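Side-chain contacts in RimK-related lysine biosynthesis protein (Thermococcus kodakarensis, PDB 5K2M), which binds ADP and magnesium and probably acts as an ATP-dependent ligase of the RimK family, LysX subfamily, in amino-acid biosynthesis: residues I185-N190 with T194-G199; F125-R130 with E241-M246; E211-K216 with I228-S233. All blocks are in the same frame, centred on the assembly; numbering follows the deposited sequence.

How the interactions relate
The three contacts lie round one ADP-binding site within the RimK-like ATP-grasp domain, with centres about 14 to 16 Å apart. All reach the same antiparallel sheet. Interaction 1 uses strand 180-188 and the loop after it, interaction 3 uses strand 225-233 and helix 208-219, and interaction 2 uses the neighbouring strand 236-243 together with the distant loop 125-130. Along the chain, interaction 1 closes before interaction 3 opens, and the segments of interaction 2 enclose both. Asp229 ties them together: Arg187 forms a salt bridge with it, the backbone O of Glu241 probably accepts from its backbone N, and one magnesium ion joins its carboxylate to that of Glu241. Nucleotide and metals are thus gripped by parts far apart in sequence.

Interaction 1 (I185-N190 with T194-G199); sequences IYRYSN and TNTARG. With ADP (adenosine-5'-diphosphate), chain O.
Arg187 and Thr194 press together where strand 180-188 of the ATP-grasp domain leaves its antiparallel sheet for the loop leading to strand 201-204, beside the ribose of ADP. Each residue sets its CB against the other's carbonyl: Arg187 O meets Thr194 CB at 3.4 Å, while Arg187 CB packs on Thr194 O at 3.5 Å. The two side chains cross at about a right angle. Beyond this point the aliphatic part of the arginine runs past the methyl of Thr196, with Arg187 CD and Thr196 CG2 4.0 Å apart. A bend at chi3 (-68°) then turns the guanidinium toward the nucleotide. Asn195 CA lies over one of its faces, and Arg187 NH2 comes to 3.3 Å from ADP O3'. The charge is answered by Asp171 in a salt bridge and by a bond from NH2 to Asp229, so acidic neighbours probably fix the rotation of the group.

Further along the strand's course, Ser189 CB touches Thr194 CG2, whereas Ser189 OG turns to the backbone N of His191. The 3-10 segment 196-197 carries the loop onward; Thr196 OG1 is hydrogen-bonded to a modified side chain in the chain of another protein.

Thr194 grips the ribose through two atoms. With OG1 between the backbone N and the carbonyl carbon (chi1 58°), the hydroxyl lies on the same sugar oxygen that the backbone N-H reaches. Thr194 N donates to ADP O2' (3.1 Å, 150° at the hydrogen), and ADP O2' in turn donates to Thr194 OG1 at 2.7 Å, while that hydroxyl also bonds Asp171 OD1.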
# COMPACT_ATOMS: atom_id res chain seq x y z
N ILE A 185 12.92 2.30 -61.63
CA ILE A 185 12.68 1.19 -62.56
C ILE A 185 11.21 1.15 -62.97
O ILE A 185 10.35 1.69 -62.27
CB ILE A 185 13.00 -0.18 -61.93
CG1 ILE A 185 12.18 -0.39 -60.64
CG2 ILE A 185 14.48 -0.28 -61.64
CD1 ILE A 185 12.16 -1.83 -60.14
N TYR A 186 10.95 0.54 -64.12
CA TYR A 186 9.61 0.09 -64.44
C TYR A 186 9.49 -1.33 -63.88
O TYR A 186 10.48 -2.06 -63.83
CB TYR A 186 9.37 0.09 -65.95
CG TYR A 186 9.43 1.46 -66.59
CD1 TYR A 186 8.43 2.40 -66.38
CD2 TYR A 186 10.50 1.82 -67.43
CE1 TYR A 186 8.50 3.66 -66.97
CE2 TYR A 186 10.57 3.07 -68.02
CZ TYR A 186 9.57 3.98 -67.78
OH TYR A 186 9.63 5.22 -68.36
N ARG A 187 8.29 -1.69 -63.41
CA ARG A 187 7.95 -3.07 -63.09
C ARG A 187 6.87 -3.53 -64.06
O ARG A 187 5.72 -3.11 -63.96
CB ARG A 187 7.45 -3.18 -61.65
CG ARG A 187 8.48 -2.83 -60.58
CD ARG A 187 7.95 -3.00 -59.17
NE ARG A 187 6.91 -2.02 -58.84
CZ ARG A 187 6.49 -1.74 -57.61
NH1 ARG A 187 7.00 -2.34 -56.54
NH2 ARG A 187 5.56 -0.81 -57.44
N TYR A 188 7.25 -4.39 -65.02
CA TYR A 188 6.35 -4.89 -66.06
C TYR A 188 5.64 -6.17 -65.63
O TYR A 188 6.23 -7.04 -64.99
CB TYR A 188 7.13 -5.19 -67.36
CG TYR A 188 7.55 -3.96 -68.15
CD1 TYR A 188 6.68 -3.37 -69.07
CD2 TYR A 188 8.81 -3.39 -67.99
CE1 TYR A 188 7.06 -2.25 -69.79
CE2 TYR A 188 9.20 -2.27 -68.71
CZ TYR A 188 8.31 -1.71 -69.61
OH TYR A 188 8.68 -0.60 -70.34
N SER A 189 4.39 -6.31 -66.04
CA SER A 189 3.63 -7.54 -65.81
C SER A 189 2.45 -7.58 -66.76
O SER A 189 1.92 -6.54 -67.14
CB SER A 189 3.13 -7.62 -64.36
OG SER A 189 2.39 -8.81 -64.12
N ASN A 190 2.04 -8.77 -67.15
CA ASN A 190 0.77 -8.91 -67.86
C ASN A 190 -0.41 -9.08 -66.89
O ASN A 190 -1.54 -9.17 -67.32
CB ASN A 190 0.81 -10.00 -68.95
CG ASN A 190 1.51 -11.27 -68.50
OD1 ASN A 190 2.25 -11.88 -69.28
ND2 ASN A 190 1.27 -11.68 -67.26
N THR A 194 1.77 -5.51 -60.35
CA THR A 194 3.12 -5.58 -60.93
C THR A 194 4.28 -5.84 -59.95
O THR A 194 5.42 -5.79 -60.37
CB THR A 194 3.47 -4.24 -61.62
OG1 THR A 194 3.37 -3.18 -60.65
CG2 THR A 194 2.54 -3.96 -62.78
N ASN A 195 4.02 -6.11 -58.68
CA ASN A 195 5.13 -6.22 -57.70
C ASN A 195 6.13 -7.26 -58.21
O ASN A 195 5.71 -8.30 -58.75
CB ASN A 195 4.68 -6.66 -56.30
CG ASN A 195 3.75 -5.67 -55.61
OD1 ASN A 195 4.13 -4.98 -54.65
ND2 ASN A 195 2.52 -5.66 -56.04
N THR A 196 7.43 -7.01 -58.02
CA THR A 196 8.45 -8.01 -58.32
C THR A 196 8.28 -9.24 -57.41
O THR A 196 8.59 -10.36 -57.82
CB THR A 196 9.88 -7.47 -58.16
OG1 THR A 196 10.08 -7.04 -56.80
CG2 THR A 196 10.14 -6.30 -59.11
N ALA A 197 7.78 -9.03 -56.19
CA ALA A 197 7.44 -10.15 -55.31
C ALA A 197 6.41 -11.10 -55.93
O ALA A 197 6.31 -12.25 -55.51
CB ALA A 197 6.93 -9.64 -53.96
N ARG A 198 5.63 -10.62 -56.90
CA ARG A 198 4.62 -11.44 -57.58
C ARG A 198 4.98 -11.77 -59.03
O ARG A 198 4.11 -12.22 -59.79
CB ARG A 198 3.25 -10.76 -57.51
CG ARG A 198 2.72 -10.65 -56.09
CD ARG A 198 1.25 -10.26 -56.05
NE ARG A 198 0.39 -11.40 -56.36
CZ ARG A 198 -0.85 -11.58 -55.91
NH1 ARG A 198 -1.44 -10.69 -55.10
NH2 ARG A 198 -1.52 -12.67 -56.26
N GLY A 199 6.24 -11.57 -59.41
CA GLY A 199 6.71 -11.88 -60.77
C GLY A 199 7.00 -10.66 -61.62
O GLY A 199 7.50 -10.79 -62.73
PB ADP O . 1.63 -3.06 -51.98
O1B ADP O . 2.65 -3.07 -53.08
O2B ADP O . 1.03 -4.41 -51.67
O3B ADP O . 2.04 -2.35 -50.71
PA ADP O . 0.31 -1.30 -53.86
O1A ADP O . 1.68 -0.80 -54.25
O2A ADP O . -0.73 -0.25 -53.65
O3A ADP O . 0.35 -2.25 -52.56
O5' ADP O . -0.24 -2.31 -54.99
C5' ADP O . 0.59 -3.30 -55.56
C4' ADP O . 0.55 -3.20 -57.08
O4' ADP O . -0.80 -3.39 -57.53
C3' ADP O . 1.00 -1.86 -57.65
O3' ADP O . 2.42 -1.84 -57.89
C2' ADP O . 0.20 -1.79 -58.93
O2' ADP O . 0.81 -2.54 -59.99
C1' ADP O . -1.10 -2.49 -58.59
N9 ADP O . -2.10 -1.52 -58.14
C8 ADP O . -2.32 -1.13 -56.87
N7 ADP O . -3.30 -0.21 -56.80
C5 ADP O . -3.70 0.01 -58.06
C6 ADP O . -4.72 0.84 -58.70
N6 ADP O . -5.50 1.66 -57.97
N1 ADP O . -4.83 0.76 -60.05
C2 ADP O . -4.06 -0.05 -60.79
N3 ADP O . -3.11 -0.84 -60.28
C4 ADP O . -2.91 -0.85 -58.94

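Interaction 2 (F125-R130 with E241-M246); sequences FGSWGR and EVNPNM. With MG (magnesium ion), chain R; MG (magnesium ion), chain Q; ADP (adenosine-5'-diphosphate), chain O; PO4 (phosphate ion), chain P.
O4 of the bound phosphate ion (PO4) is gripped from both segments: Ser127 OG donates to it at 2.7 Å, and the magnesium ion held by Glu241 and Asn243 binds it at 1.9 Å. This is the phosphate-binding loop of the ATP-grasp fold, between strands 119-122 and 133-135, facing the metal-binding end of strand 236-243. The segments barely touch directly; metal, phosphate and ADP bridge them. Ser127 OG is also hydrogen-bonded to the backbone of another protein's chain.

Glu241 extends from the strand with CG anti to the backbone N (chi1 -171°), carrying its carboxylate to the metals, where OE1 bridges both ions. OE2 binds the one shared with Asn243 and also takes a hydrogen bond from Lys83. Asn243 OD1 coordinates that ion at 2.0 Å, and its ND2 makes a weak bond to Glu241 OE1. Asp229 completes the other site.

On the loop, a type I' turn from Ser127 to Arg130 presents backbone N-H groups to the anions. Gly129 N donates to ADP O2B at 2.7 Å, and Trp128 N to PO4 O2 at 3.2 Å, an oxygen that also lies at the indole edge, in plane. The phosphate ion probably came from the crystallisation liquor, though its bridging of the two metals, O1 on one and O4 on the other, may mark the place of a transferred phosphate. A water bound to the Asn243-held magnesium donates to Gly126 O at 2.7 Å.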
# COMPACT_ATOMS: atom_id res chain seq x y z
N PHE A 125 -2.06 -2.06 -44.24
CA PHE A 125 -0.72 -2.35 -43.73
C PHE A 125 0.06 -3.33 -44.60
O PHE A 125 1.19 -3.71 -44.25
CB PHE A 125 -0.80 -2.89 -42.31
CG PHE A 125 -1.51 -4.20 -42.21
CD1 PHE A 125 -2.89 -4.24 -42.05
CD2 PHE A 125 -0.81 -5.39 -42.30
CE1 PHE A 125 -3.55 -5.45 -41.98
CE2 PHE A 125 -1.47 -6.60 -42.22
CZ PHE A 125 -2.84 -6.63 -42.06
N GLY A 126 -0.51 -3.75 -45.72
CA GLY A 126 0.11 -4.77 -46.54
C GLY A 126 1.30 -4.32 -47.38
O GLY A 126 1.65 -3.15 -47.41
N SER A 127 1.92 -5.31 -48.03
CA SER A 127 3.00 -5.13 -48.99
C SER A 127 3.00 -6.31 -49.98
O SER A 127 2.23 -7.26 -49.83
CB SER A 127 4.35 -5.06 -48.26
OG SER A 127 5.41 -4.64 -49.11
N TRP A 128 3.88 -6.24 -50.98
CA TRP A 128 4.05 -7.30 -51.99
C TRP A 128 2.79 -7.61 -52.82
O TRP A 128 2.69 -8.69 -53.38
CB TRP A 128 4.55 -8.61 -51.33
CG TRP A 128 5.91 -8.55 -50.72
CD1 TRP A 128 6.84 -7.56 -50.88
CD2 TRP A 128 6.52 -9.54 -49.89
NE1 TRP A 128 7.99 -7.88 -50.19
CE2 TRP A 128 7.82 -9.09 -49.57
CE3 TRP A 128 6.10 -10.78 -49.39
CZ2 TRP A 128 8.70 -9.82 -48.76
CZ3 TRP A 128 6.97 -11.51 -48.58
CH2 TRP A 128 8.27 -11.02 -48.28
N GLY A 129 1.85 -6.68 -52.90
CA GLY A 129 0.59 -6.92 -53.60
C GLY A 129 -0.40 -7.86 -52.91
O GLY A 129 -1.37 -8.31 -53.53
N ARG A 130 -0.17 -8.11 -51.62
CA ARG A 130 -1.00 -8.99 -50.79
C ARG A 130 -2.43 -8.47 -50.63
O ARG A 130 -2.64 -7.29 -50.27
CB ARG A 130 -0.34 -9.10 -49.40
CG ARG A 130 -1.08 -9.92 -48.35
CD ARG A 130 -0.23 -10.10 -47.09
NE ARG A 130 1.16 -10.44 -47.43
CZ ARG A 130 2.23 -9.69 -47.15
NH1 ARG A 130 2.13 -8.54 -46.50
NH2 ARG A 130 3.43 -10.12 -47.55
N GLU A 241 1.84 4.90 -53.46
CA GLU A 241 2.27 4.39 -52.18
C GLU A 241 3.73 4.75 -51.94
O GLU A 241 4.47 4.97 -52.88
CB GLU A 241 2.15 2.88 -52.27
CG GLU A 241 2.36 2.20 -50.96
CD GLU A 241 2.92 0.81 -51.09
OE1 GLU A 241 3.40 0.38 -52.17
OE2 GLU A 241 2.90 0.16 -50.05
N VAL A 242 4.12 4.78 -50.67
CA VAL A 242 5.53 4.86 -50.28
C VAL A 242 5.82 3.68 -49.33
O VAL A 242 4.90 3.18 -48.69
CB VAL A 242 5.87 6.22 -49.62
CG1 VAL A 242 5.64 7.36 -50.61
CG2 VAL A 242 5.04 6.45 -48.37
N ASN A 243 7.07 3.23 -49.26
CA ASN A 243 7.44 2.02 -48.51
C ASN A 243 8.69 2.26 -47.67
O ASN A 243 9.74 2.57 -48.23
CB ASN A 243 7.72 0.89 -49.48
CG ASN A 243 6.50 0.45 -50.24
OD1 ASN A 243 5.68 -0.33 -49.73
ND2 ASN A 243 6.36 0.93 -51.48
N PRO A 244 8.60 2.13 -46.34
CA PRO A 244 9.72 2.42 -45.44
C PRO A 244 10.72 1.28 -45.14
O PRO A 244 11.66 1.51 -44.38
CB PRO A 244 9.02 2.86 -44.16
CG PRO A 244 7.78 2.06 -44.14
CD PRO A 244 7.36 1.85 -45.58
N ASN A 245 10.53 0.09 -45.69
CA ASN A 245 11.57 -0.96 -45.58
C ASN A 245 11.89 -1.47 -46.97
O ASN A 245 11.66 -2.63 -47.30
CB ASN A 245 11.14 -2.11 -44.66
CG ASN A 245 12.31 -3.06 -44.29
OD1 ASN A 245 13.48 -2.79 -44.59
ND2 ASN A 245 11.99 -4.17 -43.63
N MET A 246 12.42 -0.58 -47.78
CA MET A 246 12.66 -0.84 -49.21
C MET A 246 13.38 -2.15 -49.53
O MET A 246 14.41 -2.48 -48.94
CB MET A 246 13.44 0.33 -49.81
CG MET A 246 14.79 0.60 -49.15
SD MET A 246 15.76 1.90 -49.94
CE MET A 246 14.61 3.26 -49.84
MG MG R . 4.07 -1.34 -50.40
MG MG Q . 3.63 -1.22 -53.83
PB ADP O . 1.63 -3.06 -51.98
O1B ADP O . 2.65 -3.07 -53.08
O2B ADP O . 1.03 -4.41 -51.67
O3B ADP O . 2.04 -2.35 -50.71
PA ADP O . 0.31 -1.30 -53.86
O1A ADP O . 1.68 -0.80 -54.25
O2A ADP O . -0.73 -0.25 -53.65
O3A ADP O . 0.35 -2.25 -52.56
O5' ADP O . -0.24 -2.31 -54.99
C5' ADP O . 0.59 -3.30 -55.56
C4' ADP O . 0.55 -3.20 -57.08
O4' ADP O . -0.80 -3.39 -57.53
C3' ADP O . 1.00 -1.86 -57.65
O3' ADP O . 2.42 -1.84 -57.89
C2' ADP O . 0.20 -1.79 -58.93
O2' ADP O . 0.81 -2.54 -59.99
C1' ADP O . -1.10 -2.49 -58.59
N9 ADP O . -2.10 -1.52 -58.14
C8 ADP O . -2.32 -1.13 -56.87
N7 ADP O . -3.30 -0.21 -56.80
C5 ADP O . -3.70 0.01 -58.06
C6 ADP O . -4.72 0.84 -58.70
N6 ADP O . -5.50 1.66 -57.97
N1 ADP O . -4.83 0.76 -60.05
C2 ADP O . -4.06 -0.05 -60.79
N3 ADP O . -3.11 -0.84 -60.28
C4 ADP O . -2.91 -0.85 -58.94
P PO4 P . 5.83 -3.01 -52.20
O1 PO4 P . 5.27 -2.31 -53.42
O2 PO4 P . 6.05 -4.49 -52.46
O3 PO4 P . 7.14 -2.36 -51.86
O4 PO4 P . 4.86 -2.90 -51.06
O HOH W 1 3.73 -1.73 -48.26
O HOH W 2 3.87 -2.23 -55.72

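Interaction 3 (E211-K216 with I228-S233); sequences EELSVK and IDIFES. With MG (magnesium ion), chain Q; ADP (adenosine-5'-diphosphate), chain O.
Helix 208-219 packs against strand 225-233 of the antiparallel sheet in the ATP-grasp domain, covering the side turned away from ADP. The axes of the two short segments come within 9.6 Å at 131°. Leu213 and Ile230 slide past each other in opposite directions, Leu213 CD2 meeting Ile230 CG2 at 4.2 Å. With CG1 anti to its carbonyl carbon (chi1 -68°), Ile230 sends CD1 to within 3.4 Å of Ser214 OG, a hydroxyl that bonds Ser174 and Val210 O. Ile228 CD1 abuts the helix backbone at Ser214 O, 3.3 Å away.

Asp229 and Phe231 lie on the other side of the strand and serve the nucleotide. Asp229 OD2 binds magnesium at 2.0 Å, and Asp229 OD1 is paired with Arg173. The ring of Phe231 lies oblique to the adenine, its CE2 3.5 Å from ADP C5, while CE1 reaches the ribose at C2'. Replacing Phe231 by an alanine would probably open a gap beside the adenine and leave the base and sugar freer to shift. One strand thus has a hydrophobic side against a helix and a side that binds metal and nucleotide, as in the nucleotide-binding sheet of the ATP-grasp fold.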
# COMPACT_ATOMS: atom_id res chain seq x y z
N GLU A 211 11.54 11.66 -61.52
CA GLU A 211 12.53 12.12 -60.54
C GLU A 211 11.98 13.25 -59.69
O GLU A 211 12.06 13.20 -58.45
CB GLU A 211 13.84 12.56 -61.23
CG GLU A 211 14.80 13.28 -60.29
CD GLU A 211 16.20 13.46 -60.86
OE1 GLU A 211 16.48 12.96 -61.97
OE2 GLU A 211 17.02 14.12 -60.18
N GLU A 212 11.43 14.27 -60.34
CA GLU A 212 10.88 15.43 -59.65
C GLU A 212 9.67 15.08 -58.82
O GLU A 212 9.54 15.55 -57.69
CB GLU A 212 10.51 16.52 -60.66
CG GLU A 212 9.95 17.79 -60.04
CD GLU A 212 9.57 18.84 -61.07
OE1 GLU A 212 8.59 19.57 -60.82
OE2 GLU A 212 10.23 18.93 -62.13
N LEU A 213 8.78 14.27 -59.36
CA LEU A 213 7.61 13.80 -58.60
C LEU A 213 8.04 12.96 -57.39
O LEU A 213 7.47 13.08 -56.30
CB LEU A 213 6.68 12.98 -59.50
CG LEU A 213 5.38 12.49 -58.87
CD1 LEU A 213 4.52 13.67 -58.42
CD2 LEU A 213 4.62 11.64 -59.88
N SER A 214 9.03 12.10 -57.59
CA SER A 214 9.55 11.25 -56.52
C SER A 214 10.10 12.09 -55.36
O SER A 214 9.81 11.80 -54.19
CB SER A 214 10.64 10.33 -57.04
OG SER A 214 10.09 9.40 -57.96
N VAL A 215 10.88 13.12 -55.68
CA VAL A 215 11.45 13.99 -54.64
C VAL A 215 10.33 14.70 -53.87
O VAL A 215 10.38 14.80 -52.65
CB VAL A 215 12.46 15.02 -55.23
CG1 VAL A 215 12.88 16.04 -54.17
CG2 VAL A 215 13.70 14.31 -55.76
N LYS A 216 9.33 15.20 -54.59
CA LYS A 216 8.19 15.88 -53.97
C LYS A 216 7.40 14.95 -53.05
O LYS A 216 6.98 15.36 -51.98
CB LYS A 216 7.26 16.49 -55.03
CG LYS A 216 7.68 17.86 -55.54
CD LYS A 216 6.87 18.23 -56.77
CE LYS A 216 6.97 19.71 -57.12
NZ LYS A 216 6.03 20.53 -56.28
N ILE A 228 9.22 4.52 -53.53
CA ILE A 228 7.97 5.15 -53.91
C ILE A 228 7.40 4.41 -55.12
O ILE A 228 8.16 4.03 -56.02
CB ILE A 228 8.23 6.63 -54.23
CG1 ILE A 228 8.90 7.29 -53.02
CG2 ILE A 228 6.91 7.33 -54.59
CD1 ILE A 228 9.59 8.59 -53.32
N ASP A 229 6.09 4.19 -55.12
CA ASP A 229 5.37 3.56 -56.24
C ASP A 229 4.55 4.59 -57.02
O ASP A 229 3.69 5.26 -56.44
CB ASP A 229 4.38 2.51 -55.74
CG ASP A 229 5.05 1.34 -55.04
OD1 ASP A 229 6.20 1.48 -54.57
OD2 ASP A 229 4.39 0.28 -54.93
N ILE A 230 4.79 4.69 -58.32
CA ILE A 230 4.14 5.69 -59.17
C ILE A 230 3.38 4.99 -60.32
O ILE A 230 3.85 3.98 -60.84
CB ILE A 230 5.19 6.69 -59.70
CG1 ILE A 230 5.72 7.55 -58.55
CG2 ILE A 230 4.60 7.59 -60.79
CD1 ILE A 230 7.00 8.31 -58.87
N PHE A 231 2.22 5.53 -60.69
CA PHE A 231 1.44 5.03 -61.82
C PHE A 231 1.40 6.03 -62.96
O PHE A 231 1.18 7.22 -62.73
CB PHE A 231 -0.02 4.77 -61.45
CG PHE A 231 -0.24 3.77 -60.34
CD1 PHE A 231 0.75 2.90 -59.93
CD2 PHE A 231 -1.49 3.70 -59.73
CE1 PHE A 231 0.51 1.98 -58.93
CE2 PHE A 231 -1.74 2.78 -58.72
CZ PHE A 231 -0.73 1.92 -58.32
N GLU A 232 1.57 5.54 -64.18
CA GLU A 232 1.25 6.32 -65.38
C GLU A 232 -0.22 6.12 -65.69
O GLU A 232 -0.71 4.99 -65.65
CB GLU A 232 2.09 5.86 -66.58
CG GLU A 232 3.59 6.06 -66.38
CD GLU A 232 4.43 5.15 -67.25
OE1 GLU A 232 4.47 3.92 -66.99
OE2 GLU A 232 5.06 5.66 -68.20
N SER A 233 -0.92 7.21 -65.96
CA SER A 233 -2.33 7.17 -66.33
C SER A 233 -2.61 8.23 -67.38
O SER A 233 -1.77 9.10 -67.61
CB SER A 233 -3.21 7.43 -65.10
OG SER A 233 -3.18 8.80 -64.74
MG MG Q . 3.63 -1.22 -53.83
PB ADP O . 1.63 -3.06 -51.98
O1B ADP O . 2.65 -3.07 -53.08
O2B ADP O . 1.03 -4.41 -51.67
O3B ADP O . 2.04 -2.35 -50.71
PA ADP O . 0.31 -1.30 -53.86
O1A ADP O . 1.68 -0.80 -54.25
O2A ADP O . -0.73 -0.25 -53.65
O3A ADP O . 0.35 -2.25 -52.56
O5' ADP O . -0.24 -2.31 -54.99
C5' ADP O . 0.59 -3.30 -55.56
C4' ADP O . 0.55 -3.20 -57.08
O4' ADP O . -0.80 -3.39 -57.53
C3' ADP O . 1.00 -1.86 -57.65
O3' ADP O . 2.42 -1.84 -57.89
C2' ADP O . 0.20 -1.79 -58.93
O2' ADP O . 0.81 -2.54 -59.99
C1' ADP O . -1.10 -2.49 -58.59
N9 ADP O . -2.10 -1.52 -58.14
C8 ADP O . -2.32 -1.13 -56.87
N7 ADP O . -3.30 -0.21 -56.80
C5 ADP O . -3.70 0.01 -58.06
C6 ADP O . -4.72 0.84 -58.70
N6 ADP O . -5.50 1.66 -57.97
N1 ADP O . -4.83 0.76 -60.05
C2 ADP O . -4.06 -0.05 -60.79
N3 ADP O . -3.11 -0.84 -60.28
C4 ADP O . -2.91 -0.85 -58.94
O HOH W 2 3.87 -2.23 -55.72